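Local structure of DNA polymerase sliding clamp 2 (3AIZ) at residues Ile2-Ser7 and Glu55-Tyr60; Asp11-Leu16 and Asp74-Leu79; Ala82-Ala87 and Val102-Thr107. The protein serves as a sliding-clamp subunit that helps encircle DNA, tethering the polymerase catalytic subunit and other proteins to it during high-speed replication. All coordinates share one frame; numbering follows the deposited sequence.

Contact 1 of 3, residues Ile2-Ser7 and Glu55-Tyr60; sequences IKATYS and EYLEDY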
loop_
_atom_site.group_PDB
_atom_site.type_symbol
_atom_site.label_atom_id
_atom_site.label_comp_id
_atom_site.label_asym_id
_atom_site.label_seq_id
_atom_site.Cartn_x
_atom_site.Cartn_y
_atom_site.Cartn_z
ATOM N N ILE A 2 -5.580 19.702 -40.849
ATOM C CA ILE A 2 -4.648 20.252 -39.870
ATOM C C ILE A 2 -3.868 19.158 -39.143
ATOM O O ILE A 2 -4.440 18.165 -38.696
ATOM C CB ILE A 2 -5.379 21.128 -38.835
ATOM C CG1 ILE A 2 -6.153 22.244 -39.539
ATOM C CG2 ILE A 2 -4.395 21.705 -37.831
ATOM C CD1 ILE A 2 -6.927 23.136 -38.599
ATOM N N LYS A 3 -2.560 19.354 -39.028
ATOM C CA LYS A 3 -1.685 18.381 -38.386
ATOM C C LYS A 3 -0.478 19.083 -37.767
ATOM O O LYS A 3 0.241 19.812 -38.448
ATOM C CB LYS A 3 -1.232 17.331 -39.404
ATOM C CG LYS A 3 -0.310 16.259 -38.848
ATOM C CD LYS A 3 0.120 15.291 -39.941
ATOM C CE LYS A 3 1.248 14.380 -39.474
ATOM N NZ LYS A 3 0.839 13.507 -38.341
ATOM N N ALA A 4 -0.262 18.867 -36.472
ATOM C CA ALA A 4 0.827 19.530 -35.761
ATOM C C ALA A 4 1.491 18.606 -34.747
ATOM O O ALA A 4 0.851 17.711 -34.199
ATOM C CB ALA A 4 0.321 20.790 -35.076
ATOM N N THR A 5 2.776 18.829 -34.498
ATOM C CA THR A 5 3.530 18.003 -33.560
ATOM C C THR A 5 4.231 18.841 -32.494
ATOM O O THR A 5 4.970 19.774 -32.810
ATOM C CB THR A 5 4.575 17.139 -34.286
ATOM O OG1 THR A 5 3.912 16.171 -35.110
ATOM C CG2 THR A 5 5.458 16.418 -33.282
ATOM N N TYR A 6 3.993 18.501 -31.233
ATOM C CA TYR A 6 4.620 19.193 -30.116
ATOM C C TYR A 6 5.615 18.260 -29.427
ATOM O O TYR A 6 5.357 17.066 -29.285
ATOM C CB TYR A 6 3.558 19.679 -29.131
ATOM C CG TYR A 6 4.095 20.604 -28.069
ATOM C CD1 TYR A 6 4.303 21.949 -28.336
ATOM C CD2 TYR A 6 4.392 20.133 -26.799
ATOM C CE1 TYR A 6 4.795 22.800 -27.367
ATOM C CE2 TYR A 6 4.884 20.976 -25.824
ATOM C CZ TYR A 6 5.084 22.307 -26.114
ATOM O OH TYR A 6 5.573 23.147 -25.144
ATOM N N SER A 7 6.747 18.808 -28.997
ATOM C CA SER A 7 7.871 17.988 -28.543
ATOM C C SER A 7 7.790 17.515 -27.091
ATOM O O SER A 7 8.674 16.799 -26.626
ATOM C CB SER A 7 9.195 18.725 -28.764
ATOM O OG SER A 7 9.305 19.841 -27.898
ATOM N N GLU A 55 6.732 28.335 -33.871
ATOM C CA GLU A 55 8.155 28.029 -33.798
ATOM C C GLU A 55 8.382 26.713 -33.068
ATOM O O GLU A 55 9.361 26.010 -33.320
ATOM C CB GLU A 55 8.908 29.152 -33.084
ATOM C CG GLU A 55 10.406 28.909 -32.965
ATOM C CD GLU A 55 11.076 29.841 -31.972
ATOM O OE1 GLU A 55 10.355 30.570 -31.257
ATOM O OE2 GLU A 55 12.324 29.839 -31.903
ATOM N N TYR A 56 7.468 26.381 -32.164
ATOM C CA TYR A 56 7.600 25.179 -31.353
ATOM C C TYR A 56 6.678 24.066 -31.839
ATOM O O TYR A 56 6.444 23.084 -31.134
ATOM C CB TYR A 56 7.336 25.500 -29.884
ATOM C CG TYR A 56 8.169 26.652 -29.370
ATOM C CD1 TYR A 56 9.542 26.522 -29.210
ATOM C CD2 TYR A 56 7.583 27.868 -29.046
ATOM C CE1 TYR A 56 10.308 27.572 -28.742
ATOM C CE2 TYR A 56 8.341 28.923 -28.573
ATOM C CZ TYR A 56 9.703 28.769 -28.424
ATOM O OH TYR A 56 10.462 29.817 -27.955
ATOM N N LEU A 57 6.158 24.232 -33.052
ATOM C CA LEU A 57 5.354 23.202 -33.695
ATOM C C LEU A 57 6.105 22.646 -34.896
ATOM O O LEU A 57 6.401 23.376 -35.840
ATOM C CB LEU A 57 4.012 23.775 -34.149
ATOM C CG LEU A 57 3.083 24.328 -33.068
ATOM C CD1 LEU A 57 1.906 25.051 -33.702
ATOM C CD2 LEU A 57 2.604 23.215 -32.145
ATOM N N GLU A 58 6.417 21.355 -34.858
ATOM C CA GLU A 58 7.096 20.708 -35.976
ATOM C C GLU A 58 6.102 19.995 -36.884
ATOM O O GLU A 58 4.990 19.673 -36.465
ATOM C CB GLU A 58 8.153 19.721 -35.475
ATOM C CG GLU A 58 9.358 20.371 -34.812
ATOM C CD GLU A 58 9.063 20.866 -33.409
ATOM O OE1 GLU A 58 8.324 20.176 -32.676
ATOM O OE2 GLU A 58 9.579 21.942 -33.037
ATOM N N ASP A 59 6.511 19.755 -38.127
ATOM C CA ASP A 59 5.682 19.050 -39.102
ATOM C C ASP A 59 4.262 19.604 -39.086
ATOM O O ASP A 59 3.288 18.851 -39.079
ATOM C CB ASP A 59 5.672 17.549 -38.802
ATOM C CG ASP A 59 5.286 16.713 -40.008
ATOM O OD1 ASP A 59 5.036 17.297 -41.084
ATOM O OD2 ASP A 59 5.237 15.471 -39.877
ATOM N N TYR A 60 4.158 20.928 -39.082
ATOM C CA TYR A 60 2.877 21.606 -38.927
ATOM C C TYR A 60 2.219 21.899 -40.271
ATOM O O TYR A 60 2.599 22.838 -40.968
ATOM C CB TYR A 60 3.071 22.902 -38.135
ATOM C CG TYR A 60 1.791 23.620 -37.779
ATOM C CD1 TYR A 60 0.586 22.937 -37.703
ATOM C CD2 TYR A 60 1.792 24.979 -37.500
ATOM C CE1 TYR A 60 -0.584 23.592 -37.371
ATOM C CE2 TYR A 60 0.627 25.640 -37.167
ATOM C CZ TYR A 60 -0.557 24.942 -37.104
ATOM O OH TYR A 60 -1.719 25.597 -36.773
#
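Thr5 O accepts the N-H of Glu58 at 3.0 Å from Glu58 N, and Leu57 adds a longer CA-H contact to the same oxygen. The return bond, Thr5 N to Glu58 O at 3.1 Å, is weak, but together the two make Thr5 and Glu58 an antiparallel hydrogen-bonded pair whose side chains share one face of the sheet. Next to it Lys3 O meets Tyr60 CA at 3.2 Å in a second CA-H contact, just where the chain turns a corner at Asp59, whose phi and psi are both positive. With CG anti to the backbone N (chi1 -174°), the Tyr60 ring lies beside the short side chain of Ala4: Ala4 CB is 3.4 Å from Tyr60 CD1 and comes in obliquely, Ile2 CG2 sits at the ring edge, and Leu57 CD1 lies over one face, displaced toward the rim. The Tyr60 hydroxyl is bonded to Thr31 O. Leu57 CD2 reaches the edge of the Tyr6 ring, 4.4 Å from Tyr6 CD1, while the Tyr6 hydroxyl bonds Ser236 and Gly238. Lys3 and Asp59 approach without a salt bridge. Strand 3-6 also has backbone bonds to strand 88-93, and the Thr5-Glu58 bridge pins the loop after strand 46-53 against this outermost strand of the chain in the N-terminal domain of the PCNA clamp fold.

Contact 2 of 3, residues Asp11-Leu16 and Asp74-Leu79; sequences DFYSLL and DLKKIL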
loop_
_atom_site.group_PDB
_atom_site.type_symbol
_atom_site.label_atom_id
_atom_site.label_comp_id
_atom_site.label_asym_id
_atom_site.label_seq_id
_atom_site.Cartn_x
_atom_site.Cartn_y
_atom_site.Cartn_z
ATOM N N ASP A 11 4.809 18.788 -20.781
ATOM C CA ASP A 11 4.592 20.231 -20.760
ATOM C C ASP A 11 3.190 20.600 -21.235
ATOM O O ASP A 11 2.536 21.465 -20.651
ATOM C CB ASP A 11 5.652 20.949 -21.597
ATOM C CG ASP A 11 7.025 20.913 -20.952
ATOM O OD1 ASP A 11 7.099 20.675 -19.728
ATOM O OD2 ASP A 11 8.030 21.124 -21.664
ATOM N N PHE A 12 2.733 19.935 -22.292
ATOM C CA PHE A 12 1.383 20.130 -22.806
ATOM C C PHE A 12 0.356 19.892 -21.699
ATOM O O PHE A 12 -0.601 20.652 -21.549
ATOM C CB PHE A 12 1.124 19.173 -23.971
ATOM C CG PHE A 12 0.027 19.618 -24.899
ATOM C CD1 PHE A 12 0.243 19.678 -26.265
ATOM C CD2 PHE A 12 -1.218 19.975 -24.407
ATOM C CE1 PHE A 12 -0.762 20.084 -27.124
ATOM C CE2 PHE A 12 -2.225 20.383 -25.261
ATOM C CZ PHE A 12 -1.998 20.438 -26.622
ATOM N N TYR A 13 0.565 18.832 -20.922
ATOM C CA TYR A 13 -0.345 18.479 -19.837
ATOM C C TYR A 13 -0.320 19.506 -18.708
ATOM O O TYR A 13 -1.359 19.825 -18.127
ATOM C CB TYR A 13 -0.015 17.087 -19.290
ATOM C CG TYR A 13 -0.854 16.678 -18.098
ATOM C CD1 TYR A 13 -0.377 16.834 -16.802
ATOM C CD2 TYR A 13 -2.121 16.137 -18.268
ATOM C CE1 TYR A 13 -1.139 16.462 -15.711
ATOM C CE2 TYR A 13 -2.891 15.761 -17.183
ATOM C CZ TYR A 13 -2.396 15.926 -15.907
ATOM O OH TYR A 13 -3.157 15.554 -14.822
ATOM N N SER A 14 0.868 20.018 -18.393
ATOM C CA SER A 14 1.005 21.030 -17.350
ATOM C C SER A 14 0.216 22.282 -17.708
ATOM O O SER A 14 -0.450 22.875 -16.858
ATOM C CB SER A 14 2.476 21.379 -17.116
ATOM O OG SER A 14 3.137 20.354 -16.397
ATOM N N LEU A 15 0.294 22.677 -18.974
ATOM C CA LEU A 15 -0.436 23.839 -19.457
ATOM C C LEU A 15 -1.940 23.667 -19.258
ATOM O O LEU A 15 -2.597 24.519 -18.662
ATOM C CB LEU A 15 -0.118 24.090 -20.932
ATOM C CG LEU A 15 1.367 24.307 -21.231
ATOM C CD1 LEU A 15 1.631 24.349 -22.728
ATOM C CD2 LEU A 15 1.870 25.573 -20.553
ATOM N N LEU A 16 -2.477 22.556 -19.751
ATOM C CA LEU A 16 -3.909 22.295 -19.661
ATOM C C LEU A 16 -4.398 22.228 -18.214
ATOM O O LEU A 16 -5.526 22.622 -17.914
ATOM C CB LEU A 16 -4.268 21.001 -20.397
ATOM C CG LEU A 16 -4.027 20.992 -21.907
ATOM C CD1 LEU A 16 -4.363 19.632 -22.491
ATOM C CD2 LEU A 16 -4.837 22.083 -22.589
ATOM N N ASP A 74 -10.734 14.594 -21.757
ATOM C CA ASP A 74 -10.227 13.497 -22.573
ATOM C C ASP A 74 -8.792 13.757 -23.015
ATOM O O ASP A 74 -7.977 12.837 -23.086
ATOM C CB ASP A 74 -11.114 13.290 -23.802
ATOM C CG ASP A 74 -12.528 12.891 -23.438
ATOM O OD1 ASP A 74 -12.745 12.449 -22.290
ATOM O OD2 ASP A 74 -13.422 13.015 -24.302
ATOM N N LEU A 75 -8.492 15.016 -23.311
ATOM C CA LEU A 75 -7.163 15.403 -23.770
ATOM C C LEU A 75 -6.138 15.307 -22.645
ATOM O O LEU A 75 -4.940 15.183 -22.894
ATOM C CB LEU A 75 -7.192 16.819 -24.350
ATOM C CG LEU A 75 -5.885 17.361 -24.931
ATOM C CD1 LEU A 75 -5.277 16.372 -25.913
ATOM C CD2 LEU A 75 -6.119 18.709 -25.595
ATOM N N LYS A 76 -6.613 15.364 -21.406
ATOM C CA LYS A 76 -5.733 15.222 -20.254
ATOM C C LYS A 76 -5.417 13.752 -19.991
ATOM O O LYS A 76 -4.285 13.402 -19.658
ATOM C CB LYS A 76 -6.348 15.869 -19.010
ATOM C CG LYS A 76 -6.386 17.390 -19.053
ATOM C CD LYS A 76 -6.892 17.972 -17.738
ATOM C CE LYS A 76 -6.889 19.495 -17.764
ATOM N NZ LYS A 76 -7.386 20.088 -16.489
ATOM N N LYS A 77 -6.422 12.896 -20.151
ATOM C CA LYS A 77 -6.244 11.463 -19.945
ATOM C C LYS A 77 -5.124 10.905 -20.818
ATOM O O LYS A 77 -4.266 10.162 -20.342
ATOM C CB LYS A 77 -7.550 10.713 -20.226
ATOM C CG LYS A 77 -8.691 11.077 -19.289
ATOM C CD LYS A 77 -9.950 10.281 -19.610
ATOM C CE LYS A 77 -11.095 10.654 -18.678
ATOM N NZ LYS A 77 -12.329 9.868 -18.959
ATOM N N ILE A 78 -5.139 11.272 -22.096
ATOM C CA ILE A 78 -4.154 10.776 -23.053
ATOM C C ILE A 78 -2.743 11.287 -22.761
ATOM O O ILE A 78 -1.766 10.559 -22.929
ATOM C CB ILE A 78 -4.546 11.136 -24.503
ATOM C CG1 ILE A 78 -3.471 10.664 -25.485
ATOM C CG2 ILE A 78 -4.777 12.631 -24.639
ATOM C CD1 ILE A 78 -3.265 9.166 -25.492
ATOM N N LEU A 79 -2.642 12.535 -22.318
ATOM C CA LEU A 79 -1.345 13.134 -22.021
ATOM C C LEU A 79 -0.720 12.550 -20.755
ATOM O O LEU A 79 0.500 12.568 -20.591
ATOM C CB LEU A 79 -1.466 14.654 -21.905
ATOM C CG LEU A 79 -1.846 15.384 -23.194
ATOM C CD1 LEU A 79 -1.969 16.879 -22.952
ATOM C CD2 LEU A 79 -0.833 15.098 -24.289
#
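Leu79 overlaps both aromatic side chains of helix 11-16. Its CD1 comes obliquely against the Phe12 ring, 3.5 Å from Phe12 CD2, while Leu79 CB lies 3.9 Å from Tyr13 CB. A chi1 of -158° carries the Phe12 ring off on the far side of CB from the backbone N, across this methyl and close to Leu75, with Phe12 CE2 4.3 Å from Leu75 CD2. Leu16 crosses Leu75 and Leu79 at about a right angle: its CD1 is 3.7 Å from Leu75 CG and equally far from Leu79 CD1, so a single methyl bridges two leucines one turn apart. On the flank, the Tyr13 ring crosses Lys76, with Tyr13 CE2 3.9 Å from Lys76 CB. The Lys76 chain runs extended past Leu16, and its CE is 3.4 Å from Leu16 O. The two helix segments run nearly antiparallel, at 147°, with their axes 9.6 Å apart. Beneath them Leu75 and Leu79 also rest on Val100 and Val102 of strand 97-104, and Phe12 meets Phe50. Four buried apolar side chains, Phe12, Leu16, Leu75 and Leu79, carry the contact, so it is mainly hydrophobic, while at the partly exposed flank the Tyr13 ring and the aliphatic part of Lys76 complete it.

Contact 3 of 3, residues Ala82-Ala87 and Val102-Thr107; sequences AKSKSA and VRDEKT. With SO4 (sulfate ion), chain F; SO4 (sulfate ion), chain E.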
loop_
_atom_site.group_PDB
_atom_site.type_symbol
_atom_site.label_atom_id
_atom_site.label_comp_id
_atom_site.label_asym_id
_atom_site.label_seq_id
_atom_site.Cartn_x
_atom_site.Cartn_y
_atom_site.Cartn_z
ATOM N N ALA A 82 1.719 9.413 -20.778
ATOM C CA ALA A 82 3.100 9.626 -21.189
ATOM C C ALA A 82 4.050 8.761 -20.368
ATOM O O ALA A 82 4.345 9.072 -19.213
ATOM C CB ALA A 82 3.471 11.095 -21.058
ATOM N N LYS A 83 4.521 7.674 -20.972
ATOM C CA LYS A 83 5.442 6.760 -20.303
ATOM C C LYS A 83 6.702 7.480 -19.836
ATOM O O LYS A 83 7.216 7.212 -18.750
ATOM C CB LYS A 83 5.815 5.600 -21.230
ATOM C CG LYS A 83 4.683 4.622 -21.502
ATOM C CD LYS A 83 4.298 3.860 -20.243
ATOM C CE LYS A 83 3.178 2.866 -20.513
ATOM N NZ LYS A 83 1.929 3.537 -20.974
ATOM N N SER A 84 7.194 8.397 -20.663
ATOM C CA SER A 84 8.422 9.122 -20.358
ATOM C C SER A 84 8.207 10.632 -20.395
ATOM O O SER A 84 7.164 11.109 -20.843
ATOM C CB SER A 84 9.525 8.725 -21.341
ATOM O OG SER A 84 10.727 9.426 -21.075
ATOM N N LYS A 85 9.196 11.379 -19.916
ATOM C CA LYS A 85 9.145 12.836 -19.953
ATOM C C LYS A 85 9.650 13.355 -21.295
ATOM O O LYS A 85 9.682 14.562 -21.535
ATOM C CB LYS A 85 9.969 13.435 -18.813
ATOM C CG LYS A 85 9.460 13.081 -17.425
ATOM C CD LYS A 85 10.313 13.721 -16.341
ATOM C CE LYS A 85 9.818 13.344 -14.955
ATOM N NZ LYS A 85 9.833 11.869 -14.746
ATOM N N SER A 86 10.045 12.434 -22.168
ATOM C CA SER A 86 10.532 12.790 -23.494
ATOM C C SER A 86 9.504 12.444 -24.566
ATOM O O SER A 86 9.798 12.497 -25.760
ATOM C CB SER A 86 11.853 12.076 -23.787
ATOM O OG SER A 86 12.845 12.442 -22.845
ATOM N N ALA A 87 8.299 12.087 -24.133
ATOM C CA ALA A 87 7.234 11.717 -25.057
ATOM C C ALA A 87 6.715 12.932 -25.814
ATOM O O ALA A 87 6.502 13.993 -25.229
ATOM C CB ALA A 87 6.100 11.036 -24.309
ATOM N N VAL A 102 0.261 10.282 -28.461
ATOM C CA VAL A 102 1.450 10.461 -27.641
ATOM C C VAL A 102 2.472 9.383 -27.978
ATOM O O VAL A 102 2.178 8.190 -27.897
ATOM C CB VAL A 102 1.122 10.404 -26.141
ATOM C CG1 VAL A 102 2.399 10.417 -25.319
ATOM C CG2 VAL A 102 0.220 11.564 -25.752
ATOM N N ARG A 103 3.672 9.807 -28.357
ATOM C CA ARG A 103 4.709 8.885 -28.799
ATOM C C ARG A 103 5.926 8.935 -27.881
ATOM O O ARG A 103 6.475 10.005 -27.619
ATOM C CB ARG A 103 5.126 9.220 -30.230
ATOM C CG ARG A 103 3.952 9.495 -31.150
ATOM C CD ARG A 103 4.398 10.078 -32.474
ATOM N NE ARG A 103 3.257 10.505 -33.276
ATOM C CZ ARG A 103 2.576 9.704 -34.088
ATOM N NH1 ARG A 103 2.923 8.430 -34.207
ATOM N NH2 ARG A 103 1.549 10.177 -34.780
ATOM N N ASP A 104 6.346 7.771 -27.398
ATOM C CA ASP A 104 7.510 7.689 -26.527
ATOM C C ASP A 104 8.534 6.697 -27.061
ATOM O O ASP A 104 8.480 5.508 -26.751
ATOM C CB ASP A 104 7.096 7.298 -25.109
ATOM C CG ASP A 104 8.269 7.267 -24.154
ATOM O OD1 ASP A 104 9.265 7.975 -24.413
ATOM O OD2 ASP A 104 8.194 6.536 -23.145
ATOM N N GLU A 105 9.471 7.195 -27.860
ATOM C CA GLU A 105 10.485 6.346 -28.471
ATOM C C GLU A 105 11.303 5.600 -27.419
ATOM O O GLU A 105 11.749 4.477 -27.650
ATOM C CB GLU A 105 11.401 7.178 -29.374
ATOM C CG GLU A 105 12.401 6.363 -30.181
ATOM C CD GLU A 105 13.628 5.972 -29.379
ATOM O OE1 GLU A 105 13.922 6.648 -28.369
ATOM O OE2 GLU A 105 14.300 4.991 -29.762
ATOM N N LYS A 106 11.492 6.228 -26.263
ATOM C CA LYS A 106 12.317 5.647 -25.208
ATOM C C LYS A 106 11.825 4.265 -24.784
ATOM O O LYS A 106 12.622 3.342 -24.613
ATOM C CB LYS A 106 12.386 6.577 -23.994
ATOM C CG LYS A 106 13.322 6.085 -22.901
ATOM C CD LYS A 106 13.325 7.012 -21.698
ATOM C CE LYS A 106 14.243 6.484 -20.605
ATOM N NZ LYS A 106 14.241 7.356 -19.397
ATOM N N THR A 107 10.514 4.127 -24.617
ATOM C CA THR A 107 9.927 2.864 -24.180
ATOM C C THR A 107 9.310 2.092 -25.342
ATOM O O THR A 107 8.719 1.031 -25.149
ATOM C CB THR A 107 8.850 3.081 -23.099
ATOM O OG1 THR A 107 7.791 3.889 -23.630
ATOM C CG2 THR A 107 9.446 3.766 -21.880
HETATM S S SO4 F . 11.551 9.398 -17.505
HETATM O O1 SO4 F . 12.263 10.121 -16.454
HETATM O O2 SO4 F . 12.329 9.450 -18.741
HETATM O O3 SO4 F . 11.364 8.008 -17.101
HETATM O O4 SO4 F . 10.247 10.018 -17.723
HETATM S S SO4 E . 0.023 7.167 -36.660
HETATM O O1 SO4 E . -1.085 6.254 -36.930
HETATM O O2 SO4 E . -0.465 8.311 -35.895
HETATM O O3 SO4 E . 1.051 6.463 -35.895
HETATM O O4 SO4 E . 0.592 7.641 -37.920
#
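An ST turn at Ser84, in the loop between helix 72-80 and strand 88-93, meets the turn that follows strand 97-104, and a sulfate, probably from the crystallisation liquor, sits at their junction. Ser84 OG accepts the N-H of Ser86 at 3.3 Å from Ser86 N and donates to sulfate O2. That same sulfate oxygen is bonded by Lys106 NZ at 2.9 Å; Lys106, its chain extended throughout, spans from one loop to the other. Lys85 N reaches sulfate O4 at 2.8 Å, and Lys85 NZ adds a weak bond to O1. Beside this site the Asp104 carboxylate abuts Ser84 CB and Lys83 CB without bonding Ser84 N. It is held within its own turn: Thr107 OG1 donates to Asp104 OD2 at 2.7 Å from above the carboxylate plane, 50° out of it, and Lys106 N gives a weak bond to Asp104 OD1. Back along the strand, Ala87 CB packs on Val102 CG1 at 3.9 Å, and Ala87 CA makes a bent CA-H contact with Arg103 O. Arg103 leads away to a second sulfate, likewise probably from the liquor, which it grips edge-on through NH1 and NH2; NH2 also bonds Thr90 OG1. No direct hydrogen bond links the two segments: apolar packing joins them near the helices, and in this crystal a bound sulfate bridges them, Lys85 and Lys106 probably offsetting part of its charge.

In the fold
From the N terminus, strand 3-6 leads directly into helix 9-16. Contact 1 closes a long loop by bringing residues 55-60 back to that first strand, and contact 2 crosses it: helix 9-16 starts inside this loop but finds its partner, helix 72-80, beyond it. The two touch where Tyr6 packs on Asp11 and Phe12. Contact 3 opens only after both have closed, and spans the shorter loop that takes in strand 88-93 and most of strand 97-104. Val102 links it to contact 2 by packing against Ile78 and Leu79. Together they tie the edge strand, both helices and the underlying strands of the N-terminal domain.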